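Alr4995 protein (Nostoc sp., PDB 6LRH) probably acts as a bifunctional arginine dihydrolase and ornithine cyclodeaminase, its guanidine-modifying domain holding L-arginine in this complex. Local coordinates at residues A[17-22]-A[88-93]; A[42-47]-A[248-253]; A[137-142]-A[166-171]. The protein carries 1 engineered substitution. All blocks are in the same frame, centred on the assembly; numbering follows the deposited sequence.

Interaction 1: residues A[17-22]-A[88-93]; sequences VDYVIN and KERQGE. With ARG (arginine), chain C.
Glu-89 covers one face of the Tyr-19 ring, and this CH-pi contact is central to the meeting between loop 17-22 and the short, loosely formed helix 88-91. CB of Glu-89 stands 3.6 Å from the centroid of the Tyr-19 ring, only 9° off the ring normal, so the methylene sits almost exactly over its centre. In Tyr-19, CG is tucked in between the two main-chain branches (chi1 43°), which turns the ring face toward the helix, while its hydroxyl is hydrogen-bonded to Asp-65.

Van der Waals contacts extend the patch. The side chains of Ile-21 and Glu-89 run antiparallel past one another, Ile-21 CG2 lying 3.6 Å from Glu-89 OE1. The aliphatic part of Arg-90 crosses Tyr-19 at about a right angle, with CG 3.8 Å from Tyr-19 OH, and also comes within 4.1 Å of Ile-21 CD1.

The close salt bridge lies within segment 88-93. Arg-90 grips the carboxylate of Glu-93 side-on: NE reaches Glu-93 OE2 at 2.9 Å from above the carboxylate plane, whereas NH2 takes the syn lone pair of OE1. The remaining nitrogen, NH1, is hydrogen-bonded to Asn-71 and donates to OXT of the bound arginine at 3.0 Å (N-H...O 154°). Across the pocket, Asn-22 ND2 gives the ligand's O a bond of 3.1 Å.

No hydrogen bond joins the two segments directly. Van der Waals and CH-pi contacts bring them together, and the bound amino acid's carboxylate receives one donor from each. Glu-93 holds NE and NH2 of Arg-90, Phe-68 O also takes NH2, and Asn-71 holds NH1, which probably limits rotation of the guanidinium and helps to aim NH1 at the ligand carboxylate.

Interaction 2: residues A[42-47]-A[248-253]; sequences QGLYQI and LETPLT
Leu-44 and Thr-250 bring the backbones closest, with CA atoms 6.5 Å apart, whereas Ile-47 and Leu-248 near the other end are 8.5 Å apart, so helix 34-48 lies nearer to the chain just after strand 246-249 than to the strand itself.

Gly-43 and Thr-250 meet where the backbones are close: the glycine has no side chain, and Thr-250 OG1 lies 3.9 Å from Gly-43 C. The hydroxyl points at the helix because OG1 is anti to the backbone N (chi1 -168°). It makes no hydrogen bond to the helix, and the contact there is van der Waals.

Ile-47 uses both of its branches. CG2 packs 3.7 Å from Leu-248 CD1, the two side chains crossing at a slant, while CD1 reaches 4.2 Å from Thr-250 CB as these two side chains pass one another head to tail. Leu-44 carries the other end of the contact: its CD2 lies 4.0 Å from Leu-252 CD1, and here the two side chains cross at about a right angle. The CB of Leu-252 points neither at the helix nor away from it, but its extended chain (chi2 169°) brings a terminal methyl inward.

Further apolar groups continue the patch. Ile-228 of strand 226-229, hydrogen-bonded through its neighbours to segment 248-253, touches Leu-44, Ile-47 and Thr-250, and Leu-265 touches both Leu-44 and Leu-252.

A helix thus packs on one face of a small sheet, near its outer strand, consistent with the alpha/beta units of the guanidine-modifying enzyme fold. With no hydrogen bond or salt bridge across the two segments, the join rests on contacts of methyl groups from four aliphatic side chains, with Thr-250 set against the backbone of Gly-43.

Interaction 3: residues A[137-142]-A[166-171]; sequences GFRSEL and FYHLDT. With ARG (arginine), chain C.
Arg-139 and Tyr-167 run alongside each other in the same direction, the guanidinium turned 40° from the phenol ring. Tyr-167 CD2 is over the centre of one guanidinium face of Arg-139, 3.9 Å above its plane. His-168 stands quite differently against the same group, its ring plane nearly perpendicular (85°), and its side chain slants across that of Arg-139 with NE2 3.6 Å from Arg-139 CG. Both Arg-139 NH1 and His-168 NE2 are bonded to Glu-118, which bridges the two side chains from outside.

The bend at chi2 (-62°) swings the Arg-139 chain so that its guanidinium edge faces the carboxylate of the bound arginine. Two parallel donors meet it almost straight on: Arg-139 NH1 to the ligand's OXT at 3.0 Å and Arg-139 NH2 to its O at 2.9 Å. At the other end of the ligand, Asp-170 OD2 takes the ligand's NH1 at 2.8 Å and Asp-170 OD1 the ligand's NH2 at 3.0 Å. Between these two ends, His-168 ND1 comes 3.3 Å from the ligand's CZ, and Tyr-167 OH packs against its CB and CD. Substrate length is therefore spanned by an arginine at one end and an aspartate at the other.

Phe-138 lies across Tyr-167 at about a right angle, with its CB 3.9 Å from Tyr-167 CB. Nearby, a water accepts from Arg-139 N and donates to Tyr-167 O, tying the two backbones together.

The contact is buried between two loops: 137-142 runs from strand 132-136 toward helix 145-152, and 166-171 runs from strand 155-160 toward strand 173-175. Leu-142 packs on strands 132-136 and 155-160, and Leu-169 packs on those two and strand 123-125, so the ligand-binding side chains project from loops seated on three strands of one sheet.

How the interactions relate
Interactions 1 and 3 are two sides of one arginine pocket, their centres 15 Å apart and joined by a probable hydrogen bond between Ile-21 O and Arg-139 NH2 at 2.9 Å. Along the chain interaction 1 closes before interaction 3 opens. Interaction 2 lies about 24 Å from either by centres and touches neither; its helix segment 42-47 falls between the two segments of interaction 1, and residues 248-253 come after interaction 3. It therefore joins the early helix to a late strand of the same guanidine-modifying region, while interaction 1 adds donors at the carboxylate end of the ligand and interaction 3 reaches both ends.

Interaction 1: residues A[17-22]-A[88-93]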
loop_
_atom_site.group_PDB
_atom_site.type_symbol
_atom_site.label_atom_id
_atom_site.label_comp_id
_atom_site.label_asym_id
_atom_site.label_seq_id
_atom_site.Cartn_x
_atom_site.Cartn_y
_atom_site.Cartn_z
ATOM N N VAL A 17 2.592 -4.600 47.003
ATOM C CA VAL A 17 2.844 -3.805 45.825
ATOM C C VAL A 17 1.878 -2.650 45.903
ATOM O O VAL A 17 0.686 -2.847 45.747
ATOM C CB VAL A 17 2.649 -4.606 44.514
ATOM C CG1 VAL A 17 2.827 -3.706 43.314
ATOM C CG2 VAL A 17 3.609 -5.793 44.436
ATOM N N ASP A 18 2.390 -1.453 46.176
ATOM C CA ASP A 18 1.549 -0.288 46.440
ATOM C C ASP A 18 1.610 0.765 45.350
ATOM O O ASP A 18 0.852 1.715 45.364
ATOM C CB ASP A 18 1.945 0.368 47.759
ATOM C CG ASP A 18 1.779 -0.548 48.945
ATOM O OD1 ASP A 18 0.939 -1.466 48.883
ATOM O OD2 ASP A 18 2.483 -0.335 49.951
ATOM N N TYR A 19 2.536 0.610 44.421
ATOM C CA TYR A 19 2.680 1.548 43.323
ATOM C C TYR A 19 3.239 0.859 42.082
ATOM O O TYR A 19 3.468 -0.343 42.080
ATOM C CB TYR A 19 3.576 2.704 43.735
ATOM C CG TYR A 19 4.802 2.281 44.499
ATOM C CD1 TYR A 19 5.959 1.911 43.838
ATOM C CD2 TYR A 19 4.806 2.263 45.879
ATOM C CE1 TYR A 19 7.079 1.539 44.529
ATOM C CE2 TYR A 19 5.923 1.887 46.577
ATOM C CZ TYR A 19 7.058 1.525 45.901
ATOM O OH TYR A 19 8.173 1.140 46.599
ATOM N N VAL A 20 3.444 1.619 41.018
ATOM C CA VAL A 20 3.984 1.044 39.800
ATOM C C VAL A 20 5.134 1.883 39.263
ATOM O O VAL A 20 4.916 2.932 38.675
ATOM C CB VAL A 20 2.899 0.910 38.727
ATOM C CG1 VAL A 20 3.468 0.299 37.455
ATOM C CG2 VAL A 20 1.739 0.092 39.255
ATOM N N ILE A 21 6.360 1.418 39.479
ATOM C CA ILE A 21 7.543 2.124 39.001
ATOM C C ILE A 21 8.453 1.232 38.170
ATOM O O ILE A 21 9.599 1.573 37.933
ATOM C CB ILE A 21 8.353 2.724 40.157
ATOM C CG1 ILE A 21 8.939 1.633 41.046
ATOM C CG2 ILE A 21 7.498 3.691 40.957
ATOM C CD1 ILE A 21 9.670 2.159 42.224
ATOM N N ASN A 22 7.938 0.086 37.742
ATOM C CA ASN A 22 8.585 -0.725 36.722
ATOM C C ASN A 22 7.500 -1.608 36.112
ATOM O O ASN A 22 6.416 -1.687 36.654
ATOM C CB ASN A 22 9.784 -1.521 37.284
ATOM C CG ASN A 22 9.382 -2.745 38.108
ATOM O OD1 ASN A 22 8.749 -3.663 37.603
ATOM N ND2 ASN A 22 9.807 -2.781 39.365
ATOM N N LYS A 88 10.438 8.627 43.837
ATOM C CA LYS A 88 10.253 9.107 45.191
ATOM C C LYS A 88 9.608 8.040 46.054
ATOM O O LYS A 88 9.635 8.113 47.265
ATOM C CB LYS A 88 9.422 10.387 45.199
ATOM C CG LYS A 88 8.077 10.269 44.518
ATOM C CD LYS A 88 7.059 11.230 45.120
ATOM C CE LYS A 88 5.625 10.751 44.889
ATOM N NZ LYS A 88 5.336 9.428 45.526
ATOM N N GLU A 89 9.037 7.031 45.432
ATOM C CA GLU A 89 8.382 5.982 46.185
ATOM C C GLU A 89 9.388 5.144 46.974
ATOM O O GLU A 89 9.031 4.450 47.914
ATOM C CB GLU A 89 7.563 5.102 45.245
ATOM C CG GLU A 89 6.268 5.741 44.754
ATOM C CD GLU A 89 6.416 6.483 43.438
ATOM O OE1 GLU A 89 7.555 6.661 42.977
ATOM O OE2 GLU A 89 5.394 6.900 42.861
ATOM N N ARG A 90 10.654 5.229 46.593
ATOM C CA ARG A 90 11.711 4.489 47.257
ATOM C C ARG A 90 12.701 5.418 47.934
ATOM O O ARG A 90 13.600 4.965 48.613
ATOM C CB ARG A 90 12.456 3.583 46.266
ATOM C CG ARG A 90 11.667 2.393 45.769
ATOM C CD ARG A 90 12.573 1.273 45.296
ATOM N NE ARG A 90 13.260 0.610 46.400
ATOM C CZ ARG A 90 14.128 -0.386 46.266
ATOM N NH1 ARG A 90 14.439 -0.852 45.084
ATOM N NH2 ARG A 90 14.695 -0.909 47.335
ATOM N N GLN A 91 12.539 6.721 47.765
ATOM C CA GLN A 91 13.500 7.658 48.330
ATOM C C GLN A 91 13.473 7.698 49.862
ATOM O O GLN A 91 14.443 8.098 50.492
ATOM C CB GLN A 91 13.272 9.057 47.750
ATOM C CG GLN A 91 14.073 9.309 46.490
ATOM C CD GLN A 91 13.567 10.480 45.669
ATOM O OE1 GLN A 91 12.774 11.272 46.136
ATOM N NE2 GLN A 91 14.036 10.588 44.438
ATOM N N GLY A 92 12.375 7.273 50.466
ATOM C CA GLY A 92 12.290 7.269 51.912
ATOM C C GLY A 92 13.028 6.110 52.545
ATOM O O GLY A 92 13.084 5.976 53.756
ATOM N N GLU A 93 13.602 5.261 51.715
ATOM C CA GLU A 93 14.386 4.154 52.211
ATOM C C GLU A 93 15.785 4.590 52.562
ATOM O O GLU A 93 16.391 4.043 53.464
ATOM C CB GLU A 93 14.432 3.044 51.178
ATOM C CG GLU A 93 13.079 2.586 50.726
ATOM C CD GLU A 93 13.168 1.485 49.705
ATOM O OE1 GLU A 93 14.217 0.818 49.653
ATOM O OE2 GLU A 93 12.192 1.277 48.960
HETATM N N ARG C . 10.037 -2.334 43.324
HETATM C CA ARG C . 11.491 -2.239 43.255
HETATM C C ARG C . 11.888 -1.157 42.294
HETATM O O ARG C . 11.215 -0.894 41.310
HETATM C CB ARG C . 12.129 -3.567 42.839
HETATM C CG ARG C . 13.628 -3.546 42.938
HETATM C CD ARG C . 14.287 -4.741 42.339
HETATM N NE ARG C . 15.713 -4.731 42.626
HETATM C CZ ARG C . 16.629 -5.377 41.919
HETATM N NH1 ARG C . 17.893 -5.310 42.276
HETATM N NH2 ARG C . 16.282 -6.092 40.867
HETATM O OXT ARG C . 12.898 -0.522 42.489
#

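Interaction 2: residues A[42-47]-A[248-253]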
loop_
_atom_site.group_PDB
_atom_site.type_symbol
_atom_site.label_atom_id
_atom_site.label_comp_id
_atom_site.label_asym_id
_atom_site.label_seq_id
_atom_site.Cartn_x
_atom_site.Cartn_y
_atom_site.Cartn_z
ATOM N N GLN A 42 11.325 -16.546 53.622
ATOM C CA GLN A 42 11.885 -17.484 54.586
ATOM C C GLN A 42 12.664 -18.617 53.929
ATOM O O GLN A 42 13.656 -19.091 54.467
ATOM C CB GLN A 42 10.777 -18.071 55.453
ATOM C CG GLN A 42 10.316 -17.159 56.549
ATOM C CD GLN A 42 11.402 -16.904 57.552
ATOM O OE1 GLN A 42 12.171 -17.799 57.885
ATOM N NE2 GLN A 42 11.480 -15.676 58.037
ATOM N N GLY A 43 12.209 -19.051 52.766
ATOM C CA GLY A 43 12.886 -20.105 52.056
ATOM C C GLY A 43 14.255 -19.666 51.611
ATOM O O GLY A 43 15.196 -20.431 51.696
ATOM N N LEU A 44 14.369 -18.432 51.135
ATOM C CA LEU A 44 15.628 -17.931 50.623
ATOM C C LEU A 44 16.592 -17.656 51.763
ATOM O O LEU A 44 17.754 -18.018 51.717
ATOM C CB LEU A 44 15.399 -16.667 49.798
ATOM C CG LEU A 44 16.608 -15.879 49.288
ATOM C CD1 LEU A 44 17.509 -16.683 48.388
ATOM C CD2 LEU A 44 16.149 -14.631 48.594
ATOM N N TYR A 45 16.072 -16.993 52.781
ATOM C CA TYR A 45 16.793 -16.663 54.003
ATOM C C TYR A 45 17.453 -17.896 54.595
ATOM O O TYR A 45 18.602 -17.857 54.999
ATOM C CB TYR A 45 15.817 -16.009 54.981
ATOM C CG TYR A 45 16.332 -15.607 56.344
ATOM C CD1 TYR A 45 15.780 -16.160 57.487
ATOM C CD2 TYR A 45 17.327 -14.642 56.503
ATOM C CE1 TYR A 45 16.210 -15.798 58.737
ATOM C CE2 TYR A 45 17.762 -14.280 57.760
ATOM C CZ TYR A 45 17.193 -14.871 58.874
ATOM O OH TYR A 45 17.579 -14.548 60.153
ATOM N N GLN A 46 16.745 -19.011 54.581
ATOM C CA GLN A 46 17.225 -20.185 55.261
ATOM C C GLN A 46 18.198 -20.980 54.430
ATOM O O GLN A 46 19.078 -21.635 54.966
ATOM C CB GLN A 46 16.048 -21.048 55.688
ATOM C CG GLN A 46 15.257 -20.397 56.783
ATOM C CD GLN A 46 14.028 -21.160 57.154
ATOM O OE1 GLN A 46 13.853 -22.306 56.760
ATOM N NE2 GLN A 46 13.160 -20.531 57.923
ATOM N N ILE A 47 18.044 -20.934 53.123
ATOM C CA ILE A 47 19.005 -21.574 52.258
ATOM C C ILE A 47 20.288 -20.775 52.301
ATOM O O ILE A 47 21.379 -21.316 52.252
ATOM C CB ILE A 47 18.497 -21.679 50.815
ATOM C CG1 ILE A 47 17.271 -22.578 50.752
ATOM C CG2 ILE A 47 19.592 -22.217 49.894
ATOM C CD1 ILE A 47 16.935 -23.067 49.346
ATOM N N LEU A 248 20.302 -24.252 43.204
ATOM C CA LEU A 248 19.253 -24.379 44.198
ATOM C C LEU A 248 18.073 -23.494 43.858
ATOM O O LEU A 248 18.185 -22.280 43.846
ATOM C CB LEU A 248 19.782 -24.035 45.587
ATOM C CG LEU A 248 20.965 -24.849 46.100
ATOM C CD1 LEU A 248 21.321 -24.445 47.507
ATOM C CD2 LEU A 248 20.689 -26.355 46.028
ATOM N N GLU A 249 16.933 -24.107 43.591
ATOM C CA GLU A 249 15.733 -23.355 43.273
ATOM C C GLU A 249 14.852 -23.155 44.480
ATOM O O GLU A 249 14.616 -24.084 45.239
ATOM C CB GLU A 249 14.927 -24.054 42.198
ATOM C CG GLU A 249 15.591 -24.169 40.868
ATOM C CD GLU A 249 14.705 -24.900 39.898
ATOM O OE1 GLU A 249 14.211 -24.270 38.939
ATOM O OE2 GLU A 249 14.487 -26.113 40.099
ATOM N N THR A 250 14.363 -21.931 44.637
ATOM C CA THR A 250 13.429 -21.583 45.694
ATOM C C THR A 250 12.424 -20.561 45.128
ATOM O O THR A 250 12.794 -19.583 44.500
ATOM C CB THR A 250 14.193 -21.068 46.955
ATOM O OG1 THR A 250 13.312 -20.996 48.084
ATOM C CG2 THR A 250 14.876 -19.726 46.723
ATOM N N PRO A 251 11.130 -20.835 45.284
ATOM C CA PRO A 251 10.111 -19.993 44.658
ATOM C C PRO A 251 10.047 -18.563 45.187
ATOM O O PRO A 251 9.937 -18.364 46.381
ATOM C CB PRO A 251 8.808 -20.747 44.964
ATOM C CG PRO A 251 9.126 -21.712 46.009
ATOM C CD PRO A 251 10.553 -22.075 45.815
ATOM N N LEU A 252 10.099 -17.580 44.298
ATOM C CA LEU A 252 10.107 -16.187 44.705
ATOM C C LEU A 252 9.126 -15.330 43.905
ATOM O O LEU A 252 9.403 -14.187 43.565
ATOM C CB LEU A 252 11.525 -15.632 44.590
ATOM C CG LEU A 252 12.426 -16.106 45.734
ATOM C CD1 LEU A 252 13.860 -15.772 45.471
ATOM C CD2 LEU A 252 11.979 -15.515 47.042
ATOM N N THR A 253 7.958 -15.890 43.638
ATOM C CA THR A 253 7.012 -15.296 42.712
ATOM C C THR A 253 6.301 -14.078 43.268
ATOM O O THR A 253 5.887 -13.227 42.508
ATOM C CB THR A 253 5.961 -16.320 42.278
ATOM O OG1 THR A 253 5.141 -16.683 43.393
ATOM C CG2 THR A 253 6.632 -17.538 41.764
#

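Interaction 3: residues A[137-142]-A[166-171]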
loop_
_atom_site.group_PDB
_atom_site.type_symbol
_atom_site.label_atom_id
_atom_site.label_comp_id
_atom_site.label_asym_id
_atom_site.label_seq_id
_atom_site.Cartn_x
_atom_site.Cartn_y
_atom_site.Cartn_z
ATOM N N GLY A 137 20.611 3.556 32.076
ATOM C CA GLY A 137 19.566 3.477 31.086
ATOM C C GLY A 137 18.184 3.700 31.636
ATOM O O GLY A 137 17.398 4.424 31.054
ATOM N N PHE A 138 17.873 3.088 32.765
ATOM C CA PHE A 138 16.538 3.232 33.318
ATOM C C PHE A 138 16.539 3.831 34.709
ATOM O O PHE A 138 15.644 4.592 35.042
ATOM C CB PHE A 138 15.817 1.876 33.333
ATOM C CG PHE A 138 15.576 1.326 31.978
ATOM C CD1 PHE A 138 14.546 1.808 31.207
ATOM C CD2 PHE A 138 16.409 0.366 31.452
ATOM C CE1 PHE A 138 14.329 1.345 29.960
ATOM C CE2 PHE A 138 16.198 -0.101 30.195
ATOM C CZ PHE A 138 15.150 0.398 29.443
ATOM N N ARG A 139 17.535 3.482 35.516
ATOM C CA ARG A 139 17.561 3.905 36.909
ATOM C C ARG A 139 18.789 4.727 37.210
ATOM O O ARG A 139 18.710 5.931 37.295
ATOM C CB ARG A 139 17.496 2.710 37.847
ATOM C CG ARG A 139 16.156 2.030 37.875
ATOM C CD ARG A 139 15.077 2.944 38.372
ATOM N NE ARG A 139 13.768 2.303 38.393
ATOM C CZ ARG A 139 13.340 1.500 39.359
ATOM N NH1 ARG A 139 14.118 1.222 40.392
ATOM N NH2 ARG A 139 12.137 0.970 39.296
ATOM N N SER A 140 19.923 4.077 37.386
ATOM C CA SER A 140 21.169 4.793 37.574
ATOM C C SER A 140 21.533 5.612 36.356
ATOM O O SER A 140 21.271 5.232 35.230
ATOM C CB SER A 140 22.302 3.828 37.900
ATOM O OG SER A 140 22.055 3.184 39.129
ATOM N N GLU A 141 22.150 6.750 36.625
ATOM C CA GLU A 141 22.570 7.704 35.627
ATOM C C GLU A 141 24.031 7.470 35.242
ATOM O O GLU A 141 24.857 7.155 36.074
ATOM C CB GLU A 141 22.345 9.110 36.179
ATOM C CG GLU A 141 23.178 10.181 35.556
ATOM C CD GLU A 141 22.727 10.522 34.158
ATOM O OE1 GLU A 141 21.501 10.390 33.891
ATOM O OE2 GLU A 141 23.592 10.931 33.340
ATOM N N LEU A 142 24.347 7.611 33.967
ATOM C CA LEU A 142 25.704 7.386 33.491
ATOM C C LEU A 142 26.738 8.207 34.254
ATOM O O LEU A 142 27.873 7.781 34.429
ATOM C CB LEU A 142 25.798 7.694 31.996
ATOM C CG LEU A 142 27.185 7.613 31.367
ATOM C CD1 LEU A 142 27.681 6.188 31.361
ATOM C CD2 LEU A 142 27.199 8.207 29.974
ATOM N N PHE A 166 14.014 -5.279 31.988
ATOM C CA PHE A 166 15.285 -5.551 32.611
ATOM C C PHE A 166 15.976 -4.240 32.947
ATOM O O PHE A 166 16.991 -3.880 32.365
ATOM C CB PHE A 166 16.116 -6.446 31.694
ATOM C CG PHE A 166 15.473 -7.769 31.448
ATOM C CD1 PHE A 166 15.433 -8.723 32.436
ATOM C CD2 PHE A 166 14.851 -8.044 30.251
ATOM C CE1 PHE A 166 14.814 -9.925 32.227
ATOM C CE2 PHE A 166 14.227 -9.261 30.046
ATOM C CZ PHE A 166 14.211 -10.190 31.039
ATOM N N TYR A 167 15.399 -3.544 33.919
ATOM C CA TYR A 167 15.717 -2.159 34.230
ATOM C C TYR A 167 16.892 -1.976 35.218
ATOM O O TYR A 167 17.481 -0.906 35.274
ATOM C CB TYR A 167 14.454 -1.475 34.769
ATOM C CG TYR A 167 13.934 -2.127 36.011
ATOM C CD1 TYR A 167 13.129 -3.251 35.946
ATOM C CD2 TYR A 167 14.293 -1.654 37.256
ATOM C CE1 TYR A 167 12.688 -3.874 37.090
ATOM C CE2 TYR A 167 13.858 -2.269 38.405
ATOM C CZ TYR A 167 13.058 -3.372 38.319
ATOM O OH TYR A 167 12.626 -3.967 39.467
ATOM N N HIS A 168 17.200 -3.016 35.998
ATOM C CA HIS A 168 18.402 -3.082 36.831
ATOM C C HIS A 168 19.357 -4.060 36.242
ATOM O O HIS A 168 18.934 -5.070 35.743
ATOM C CB HIS A 168 18.096 -3.521 38.259
ATOM C CG HIS A 168 17.595 -2.426 39.132
ATOM N ND1 HIS A 168 16.669 -2.637 40.126
ATOM C CD2 HIS A 168 17.882 -1.108 39.161
ATOM C CE1 HIS A 168 16.400 -1.496 40.725
ATOM N NE2 HIS A 168 17.125 -0.552 40.158
ATOM N N LEU A 169 20.647 -3.781 36.336
ATOM C CA LEU A 169 21.647 -4.667 35.783
ATOM C C LEU A 169 21.524 -6.076 36.324
ATOM O O LEU A 169 21.753 -7.023 35.616
ATOM C CB LEU A 169 23.036 -4.131 36.052
ATOM C CG LEU A 169 24.169 -4.862 35.350
ATOM C CD1 LEU A 169 24.023 -4.791 33.847
ATOM C CD2 LEU A 169 25.504 -4.332 35.771
ATOM N N ASP A 170 21.122 -6.232 37.570
ATOM C CA ASP A 170 21.154 -7.543 38.181
ATOM C C ASP A 170 19.956 -8.410 37.809
ATOM O O ASP A 170 19.793 -9.480 38.344
ATOM C CB ASP A 170 21.284 -7.405 39.697
ATOM C CG ASP A 170 19.969 -7.072 40.403
ATOM O OD1 ASP A 170 18.955 -6.758 39.763
ATOM O OD2 ASP A 170 19.958 -7.108 41.646
ATOM N N THR A 171 19.120 -7.931 36.897
ATOM C CA THR A 171 18.005 -8.715 36.366
ATOM C C THR A 171 18.372 -9.483 35.085
ATOM O O THR A 171 17.630 -10.348 34.632
ATOM C CB THR A 171 16.787 -7.826 36.069
ATOM O OG1 THR A 171 17.104 -6.886 35.047
ATOM C CG2 THR A 171 16.360 -7.085 37.299
HETATM N N ARG C . 10.037 -2.334 43.324
HETATM C CA ARG C . 11.491 -2.239 43.255
HETATM C C ARG C . 11.888 -1.157 42.294
HETATM O O ARG C . 11.215 -0.894 41.310
HETATM C CB ARG C . 12.129 -3.567 42.839
HETATM C CG ARG C . 13.628 -3.546 42.938
HETATM C CD ARG C . 14.287 -4.741 42.339
HETATM N NE ARG C . 15.713 -4.731 42.626
HETATM C CZ ARG C . 16.629 -5.377 41.919
HETATM N NH1 ARG C . 17.893 -5.310 42.276
HETATM N NH2 ARG C . 16.282 -6.092 40.867
HETATM O OXT ARG C . 12.898 -0.522 42.489
HETATM O O HOH W 1 19.318 1.390 35.221
#